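PDB 4IY1: halohydrin dehalogenase from Rhizobium radiobacter, which probably catalyses the reversible dehalogenation of vicinal halohydrins to epoxides, together with epoxide opening by nucleophiles such as cyanide. Local coordinates for residues Lys91-Val94 / Glu95-Arg98; Val199-Val202 / Arg203-Ala207; Ser143-Ala146 / Ser147-Gly151. The protein carries 37 engineered substitutions. All blocks are in the same frame, centred on the assembly; numbering follows the deposited sequence.

Contact 1 (Lys91-Val94 / Glu95-Arg98)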
loop_
_atom_site.group_PDB
_atom_site.type_symbol
_atom_site.label_atom_id
_atom_site.label_comp_id
_atom_site.label_asym_id
_atom_site.label_seq_id
_atom_site.Cartn_x
_atom_site.Cartn_y
_atom_site.Cartn_z
ATOM N N LYS B 91 -21.148 -0.281 -20.309
ATOM C CA LYS B 91 -21.025 -0.867 -21.658
ATOM C C LYS B 91 -20.635 -2.345 -21.661
ATOM O O LYS B 91 -21.125 -3.118 -22.487
ATOM C CB LYS B 91 -19.998 -0.096 -22.499
ATOM C CG LYS B 91 -20.476 1.249 -23.028
ATOM C CD LYS B 91 -21.984 1.282 -23.239
ATOM C CE LYS B 91 -22.354 2.459 -24.131
ATOM N NZ LYS B 91 -23.829 2.677 -24.144
ATOM N N TYR B 92 -19.669 -2.706 -20.816
ATOM C CA TYR B 92 -19.228 -4.098 -20.683
ATOM C C TYR B 92 -20.425 -4.982 -20.465
ATOM O O TYR B 92 -21.349 -4.608 -19.749
ATOM C CB TYR B 92 -18.310 -4.258 -19.478
ATOM C CG TYR B 92 -16.888 -3.915 -19.756
ATOM C CD1 TYR B 92 -16.330 -2.751 -19.240
ATOM C CD2 TYR B 92 -16.079 -4.771 -20.496
ATOM C CE1 TYR B 92 -15.010 -2.429 -19.487
ATOM C CE2 TYR B 92 -14.763 -4.453 -20.765
ATOM C CZ TYR B 92 -14.236 -3.278 -20.258
ATOM O OH TYR B 92 -12.936 -2.929 -20.536
ATOM N N ALA B 93 -20.387 -6.177 -21.028
ATOM C CA ALA B 93 -21.236 -7.243 -20.550
ATOM C C ALA B 93 -20.535 -7.991 -19.403
ATOM O O ALA B 93 -19.304 -8.136 -19.399
ATOM C CB ALA B 93 -21.585 -8.192 -21.693
ATOM N N VAL B 94 -21.318 -8.495 -18.450
ATOM C CA VAL B 94 -20.748 -9.227 -17.308
ATOM C C VAL B 94 -19.879 -10.396 -17.766
ATOM O O VAL B 94 -18.825 -10.718 -17.172
ATOM C CB VAL B 94 -21.866 -9.713 -16.386
ATOM C CG1 VAL B 94 -21.323 -10.618 -15.305
ATOM C CG2 VAL B 94 -22.580 -8.517 -15.768
ATOM N N GLU B 95 -20.320 -11.043 -18.831
ATOM C CA GLU B 95 -19.563 -12.138 -19.392
ATOM C C GLU B 95 -18.163 -11.719 -19.860
ATOM O O GLU B 95 -17.248 -12.538 -19.907
ATOM C CB GLU B 95 -20.365 -12.797 -20.532
ATOM C CG GLU B 95 -19.810 -14.142 -20.960
ATOM C CD GLU B 95 -19.846 -15.184 -19.851
ATOM O OE1 GLU B 95 -20.766 -15.146 -19.009
ATOM O OE2 GLU B 95 -18.973 -16.078 -19.847
ATOM N N ASP B 96 -17.997 -10.455 -20.250
ATOM C CA ASP B 96 -16.649 -9.891 -20.509
ATOM C C ASP B 96 -15.751 -9.916 -19.243
ATOM O O ASP B 96 -14.544 -10.171 -19.317
ATOM C CB ASP B 96 -16.742 -8.430 -21.003
ATOM C CG ASP B 96 -17.596 -8.278 -22.254
ATOM O OD1 ASP B 96 -17.239 -8.865 -23.298
ATOM O OD2 ASP B 96 -18.610 -7.542 -22.198
ATOM N N TYR B 97 -16.299 -9.486 -18.116
ATOM C CA TYR B 97 -15.516 -9.514 -16.881
ATOM C C TYR B 97 -15.142 -10.956 -16.521
ATOM O O TYR B 97 -13.983 -11.226 -16.227
ATOM C CB TYR B 97 -16.252 -8.812 -15.740
ATOM C CG TYR B 97 -15.439 -8.629 -14.451
ATOM C CD1 TYR B 97 -14.083 -8.270 -14.483
ATOM C CD2 TYR B 97 -16.056 -8.733 -13.214
ATOM C CE1 TYR B 97 -13.366 -8.019 -13.304
ATOM C CE2 TYR B 97 -15.366 -8.465 -12.035
ATOM C CZ TYR B 97 -14.024 -8.120 -12.084
ATOM O OH TYR B 97 -13.359 -7.910 -10.883
ATOM N N ARG B 98 -16.065 -11.899 -16.746
ATOM C CA ARG B 98 -15.772 -13.328 -16.502
ATOM C C ARG B 98 -14.599 -13.814 -17.340
ATOM O O ARG B 98 -13.663 -14.404 -16.806
ATOM C CB ARG B 98 -16.997 -14.234 -16.758
ATOM C CG ARG B 98 -18.057 -14.199 -15.669
ATOM C CD ARG B 98 -19.105 -15.331 -15.801
ATOM N NE ARG B 98 -20.213 -15.136 -14.859
ATOM C CZ ARG B 98 -21.341 -14.490 -15.145
ATOM N NH1 ARG B 98 -21.577 -14.068 -16.377
ATOM N NH2 ARG B 98 -22.200 -14.192 -14.182
#

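Contact 2 (Val199-Val202 / Arg203-Ala207). Engineered in segment 199-202: Trp201 (natural residue His). Engineered in segment 203-207: Arg203 (natural residue Lys), Tyr205 (natural residue Val).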
loop_
_atom_site.group_PDB
_atom_site.type_symbol
_atom_site.label_atom_id
_atom_site.label_comp_id
_atom_site.label_asym_id
_atom_site.label_seq_id
_atom_site.Cartn_x
_atom_site.Cartn_y
_atom_site.Cartn_z
ATOM N N VAL B 199 5.951 8.480 -27.728
ATOM C CA VAL B 199 7.259 8.748 -27.168
ATOM C C VAL B 199 7.206 9.903 -26.167
ATOM O O VAL B 199 7.854 9.854 -25.114
ATOM C CB VAL B 199 8.298 9.000 -28.275
ATOM C CG1 VAL B 199 9.487 9.785 -27.737
ATOM C CG2 VAL B 199 8.755 7.674 -28.865
ATOM N N ALA B 200 6.322 10.862 -26.422
ATOM C CA ALA B 200 6.217 12.025 -25.559
ATOM C C ALA B 200 5.477 11.649 -24.275
ATOM O O ALA B 200 5.759 12.186 -23.208
ATOM C CB ALA B 200 5.512 13.169 -26.277
ATOM N N TRP B 201 4.496 10.762 -24.404
ATOM C CA TRP B 201 3.727 10.271 -23.266
ATOM C C TRP B 201 4.619 9.521 -22.293
ATOM O O TRP B 201 4.557 9.751 -21.082
ATOM C CB TRP B 201 2.588 9.383 -23.758
ATOM C CG TRP B 201 1.605 8.992 -22.695
ATOM C CD1 TRP B 201 0.429 9.659 -22.327
ATOM C CD2 TRP B 201 1.644 7.788 -21.863
ATOM N NE1 TRP B 201 -0.243 8.951 -21.351
ATOM C CE2 TRP B 201 0.460 7.844 -21.000
ATOM C CE3 TRP B 201 2.537 6.728 -21.723
ATOM C CZ2 TRP B 201 0.209 6.880 -20.040
ATOM C CZ3 TRP B 201 2.266 5.748 -20.762
ATOM C CH2 TRP B 201 1.143 5.835 -19.923
ATOM N N VAL B 202 5.525 8.702 -22.822
ATOM C CA VAL B 202 6.414 7.921 -21.986
ATOM C C VAL B 202 7.363 8.826 -21.210
ATOM O O VAL B 202 7.447 8.751 -19.964
ATOM C CB VAL B 202 7.182 6.865 -22.796
ATOM C CG1 VAL B 202 8.302 6.259 -21.955
ATOM C CG2 VAL B 202 6.231 5.776 -23.286
ATOM N N ARG B 203 7.932 9.799 -21.918
ATOM C CA ARG B 203 8.863 10.741 -21.329
ATOM C C ARG B 203 8.184 11.635 -20.311
ATOM O O ARG B 203 8.807 12.067 -19.348
ATOM C CB ARG B 203 9.569 11.576 -22.413
ATOM C CG ARG B 203 10.240 10.725 -23.489
ATOM C CD ARG B 203 11.086 11.553 -24.446
ATOM N NE ARG B 203 12.434 11.747 -23.925
ATOM C CZ ARG B 203 12.829 12.815 -23.240
ATOM N NH1 ARG B 203 11.982 13.809 -23.005
ATOM N NH2 ARG B 203 14.077 12.889 -22.794
ATOM N N LYS B 204 6.894 11.865 -20.496
ATOM C CA LYS B 204 6.122 12.650 -19.560
ATOM C C LYS B 204 5.841 11.928 -18.221
ATOM O O LYS B 204 5.953 12.524 -17.159
ATOM C CB LYS B 204 4.815 13.073 -20.198
ATOM C CG LYS B 204 4.114 14.197 -19.464
ATOM C CD LYS B 204 2.953 14.689 -20.299
ATOM C CE LYS B 204 2.196 15.804 -19.602
ATOM N NZ LYS B 204 1.009 16.180 -20.423
ATOM N N TYR B 205 5.392 10.680 -18.285
ATOM C CA TYR B 205 4.718 10.070 -17.133
ATOM C C TYR B 205 5.575 9.034 -16.380
ATOM O O TYR B 205 5.279 8.689 -15.225
ATOM C CB TYR B 205 3.365 9.491 -17.545
ATOM C CG TYR B 205 2.308 10.545 -17.787
ATOM C CD1 TYR B 205 1.876 11.356 -16.754
ATOM C CD2 TYR B 205 1.788 10.769 -19.057
ATOM C CE1 TYR B 205 0.926 12.335 -16.958
ATOM C CE2 TYR B 205 0.865 11.780 -19.287
ATOM C CZ TYR B 205 0.423 12.552 -18.226
ATOM O OH TYR B 205 -0.531 13.532 -18.398
ATOM N N THR B 206 6.607 8.521 -17.047
ATOM C CA THR B 206 7.615 7.690 -16.399
ATOM C C THR B 206 8.795 8.508 -15.879
ATOM O O THR B 206 9.122 9.570 -16.430
ATOM C CB THR B 206 8.070 6.506 -17.285
ATOM O OG1 THR B 206 9.130 6.917 -18.153
ATOM C CG2 THR B 206 6.908 5.981 -18.125
ATOM N N ALA B 207 9.353 8.087 -14.744
ATOM C CA ALA B 207 10.470 8.817 -14.114
ATOM C C ALA B 207 11.738 8.658 -14.927
ATOM O O ALA B 207 12.503 9.592 -15.064
ATOM C CB ALA B 207 10.716 8.346 -12.663
#

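Contact 3 (Ser143-Ala146 / Ser147-Gly151). Engineered in segment 143-146: Ala146 (natural residue Thr).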
loop_
_atom_site.group_PDB
_atom_site.type_symbol
_atom_site.label_atom_id
_atom_site.label_comp_id
_atom_site.label_asym_id
_atom_site.label_seq_id
_atom_site.Cartn_x
_atom_site.Cartn_y
_atom_site.Cartn_z
ATOM N N SER B 143 -11.296 -0.859 -15.893
ATOM C CA SER B 143 -11.684 -1.374 -14.586
ATOM C C SER B 143 -11.654 -2.902 -14.442
ATOM O O SER B 143 -11.144 -3.433 -13.453
ATOM C CB SER B 143 -13.054 -0.823 -14.178
ATOM O OG SER B 143 -14.090 -1.719 -14.544
ATOM N N THR B 144 -12.170 -3.609 -15.428
ATOM C CA THR B 144 -12.099 -5.063 -15.408
ATOM C C THR B 144 -10.647 -5.534 -15.366
ATOM O O THR B 144 -10.299 -6.443 -14.604
ATOM C CB THR B 144 -12.777 -5.684 -16.654
ATOM O OG1 THR B 144 -12.203 -5.122 -17.832
ATOM C CG2 THR B 144 -14.285 -5.416 -16.657
ATOM N N TYR B 145 -9.799 -4.924 -16.192
ATOM C CA TYR B 145 -8.396 -5.291 -16.253
ATOM C C TYR B 145 -7.648 -4.998 -14.941
ATOM O O TYR B 145 -6.865 -5.812 -14.475
ATOM C CB TYR B 145 -7.711 -4.541 -17.401
ATOM C CG TYR B 145 -6.274 -4.975 -17.610
ATOM C CD1 TYR B 145 -5.229 -4.240 -17.097
ATOM C CD2 TYR B 145 -5.975 -6.094 -18.366
ATOM C CE1 TYR B 145 -3.905 -4.589 -17.356
ATOM C CE2 TYR B 145 -4.668 -6.473 -18.608
ATOM C CZ TYR B 145 -3.633 -5.691 -18.136
ATOM O OH TYR B 145 -2.330 -6.131 -18.297
ATOM N N ALA B 146 -7.864 -3.816 -14.373
ATOM C CA ALA B 146 -7.089 -3.393 -13.201
ATOM C C ALA B 146 -7.416 -4.378 -12.090
ATOM O O ALA B 146 -6.544 -4.775 -11.315
ATOM C CB ALA B 146 -7.487 -1.972 -12.787
ATOM N N SER B 147 -8.700 -4.705 -11.969
ATOM C CA SER B 147 -9.173 -5.489 -10.835
ATOM C C SER B 147 -8.778 -6.958 -10.897
ATOM O O SER B 147 -8.317 -7.512 -9.908
ATOM C CB SER B 147 -10.676 -5.291 -10.612
ATOM O OG SER B 147 -11.424 -6.169 -11.395
ATOM N N ALA B 148 -8.823 -7.553 -12.083
ATOM C CA ALA B 148 -8.301 -8.916 -12.266
ATOM C C ALA B 148 -6.813 -9.037 -12.045
ATOM O O ALA B 148 -6.321 -10.020 -11.430
ATOM C CB ALA B 148 -8.692 -9.473 -13.640
ATOM N N ARG B 149 -6.070 -8.005 -12.439
ATOM C CA ARG B 149 -4.644 -8.039 -12.181
ATOM C C ARG B 149 -4.368 -7.922 -10.672
ATOM O O ARG B 149 -3.356 -8.412 -10.193
ATOM C CB ARG B 149 -3.898 -6.917 -12.957
ATOM C CG ARG B 149 -3.906 -7.084 -14.475
ATOM C CD ARG B 149 -3.009 -8.260 -14.914
ATOM N NE ARG B 149 -2.709 -8.233 -16.340
ATOM C CZ ARG B 149 -1.914 -9.104 -16.963
ATOM N NH1 ARG B 149 -1.519 -10.198 -16.336
ATOM N NH2 ARG B 149 -1.569 -8.910 -18.244
ATOM N N ALA B 150 -5.165 -7.117 -9.977
ATOM C CA ALA B 150 -4.989 -6.929 -8.513
ATOM C C ALA B 150 -5.331 -8.255 -7.792
ATOM O O ALA B 150 -4.631 -8.680 -6.856
ATOM C CB ALA B 150 -5.923 -5.826 -8.019
ATOM N N GLY B 151 -6.327 -8.947 -8.327
ATOM C CA GLY B 151 -6.647 -10.325 -7.910
ATOM C C GLY B 151 -5.440 -11.240 -7.992
ATOM O O GLY B 151 -5.108 -11.944 -7.034
#

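Contact 1 (Lys91-Val94 / Glu95-Arg98)
Asp96 reaches back from the first turn of helix 94-122 and takes the backbone N-H of Ala93 on its carboxylate, the oxygen met nearly along its C-O axis; Ala93 N to Asp96 OD2 measures 2.5 Å, a value so short that it is doubtful in detail. CG stands beside the backbone N of Asp96 (chi1 -57°), which turns the carboxylate back over Ala93. In return Asp96 N makes a weak 2.8 Å bond to Ala93 O. Ala93 is the N-cap, and Asp96 makes one half of a capping box, the N3 side chain on the N-cap N-H; the reciprocal half is absent because Ala93 has no side-chain acceptor. The edge of the Tyr92 ring rests on this group, CD2 lying 3.8 Å from Asp96 CB. Val94 CG1 lies against one face of the Arg98 guanidinium, 3.6 Å from NH1, and the backbones of the two residues are joined by the Arg98 N to Val94 O bond. NH1 also forms a 3.0 Å salt bridge with Glu95 OE1, while NH2 pairs with Glu102 of the second subunit. Tyr97 points its hydroxyl elsewhere, to Ser147 and to Gln105 of the second subunit. The helix start would probably stabilise a negative Asp96, although Ala93 O, an acceptor 2.9 Å from OD2, should offset part of that gain.

Contact 2 (Val199-Val202 / Arg203-Ala207)
The last turn of helix 196-205 ends at Thr206, the first residue to leave helical backbone angles, which folds both its N-H and its hydroxyl onto the carbonyl of Val202. Thr206 N meets Val202 O at 3.0 Å, nearly along the C=O axis, whereas Thr206 OG1 donates to the same oxygen at 3.1 Å from 49° above the carbonyl plane. OG1 gets there by occupying the crowded position between the backbone N and the carbonyl carbon (chi1 86°), and CG2 packs beside Val202 CG1. A valine in place of Thr206 would probably leave Val202 O with the backbone N-H as its one strong donor and weaken the fastening of the chain where it quits the helix. Upstream the i to i+4 bonds persist, Arg203 N bonding to Val199 O and Tyr205 N to Trp201 O, but Lys204 N and Tyr205 N each add a weak i to i+3 bond as the helix frays. This short helix follows strand 170-175 in the Rossmann-type fold and lies at a subunit interface. Its interface face carries two engineered aromatics. Tyr205 CD2 stands over one face of the Trp201 indole, 3.6 Å from NE1, with the ring planes 55° apart, an oblique pairing. The Tyr205 ring is covered in turn by Lys204 CG, 4.0 Å above its centre, and its hydroxyl bonds to Tyr205 of the third subunit. Trp201 meets Trp249 of that subunit edge-to-face. On another side of the helix the engineered Arg203 runs alongside Val199, its CG 3.0 Å from Val199 O.

Contact 3 (Ser143-Ala146 / Ser147-Gly151)
Arg149 sets its CG over one face of the Tyr145 ring, one helical turn earlier. CG stands 4.0 Å from the ring centroid and only 16° off the ring normal, which identifies a CH-pi contact, though its foot falls toward the rim at CE1. The chain then bends at chi2 (-71°) and carries the guanidinium out along the ring to the phenol oxygen. There Tyr145 OH accepts from two nitrogens of the same group, NH2 at 2.9 Å and NE also at 2.9 Å; both bonds are bent, and the one from NE is weak. The oxygen lies at the guanidinium edge, close to its plane, while that plane stands at 89° to the phenol ring. The bonds at the hydroxyl and the CG contact on the ring together would hold the phenol and the arginine against each other. NH2 has a second partner in the backbone oxygen of Asp80, which would hold the guanidinium's rotation, and Leu104 of helix 94-122 packs on both side chains. Beneath them the backbone is plain helix: Arg149 N bonds to Tyr145 O at 3.1 Å, and Ala148 N to Thr144 O at 3.1 Å. Ser147 and Ala150 turn to another side, against Gly151 and Ala154 of the second subunit. Tyr145 also touches Ser132; the Tyr-X-X-X-Arg spacing with this serine is consistent with the Ser-Tyr-Arg triad of halohydrin dehalogenases, the counterpart of the Ser-Tyr-Lys triad in short-chain dehydrogenases/reductases.

Along the chain the order is contact 1, contact 3, contact 2. Contact 1 opens helix 94-122 and contact 3 opens helix 143-163, two helices whose first turns touch, and the contact centres lie 13 Å apart. Both face the second subunit, so the start of helix 143-163, which carries the probable catalytic Tyr145 and Arg149, also lies at a subunit interface. Contact 2 stands apart: its centre is 23 Å from that of contact 3 and 31 Å from contact 1, with nearest atoms about 12 and 16 Å away. It closes helix 196-205, after strand 170-175 of the parallel sheet, and meets the third subunit and, through Ala207, the fourth, so the contacts face different neighbours in the tetramer.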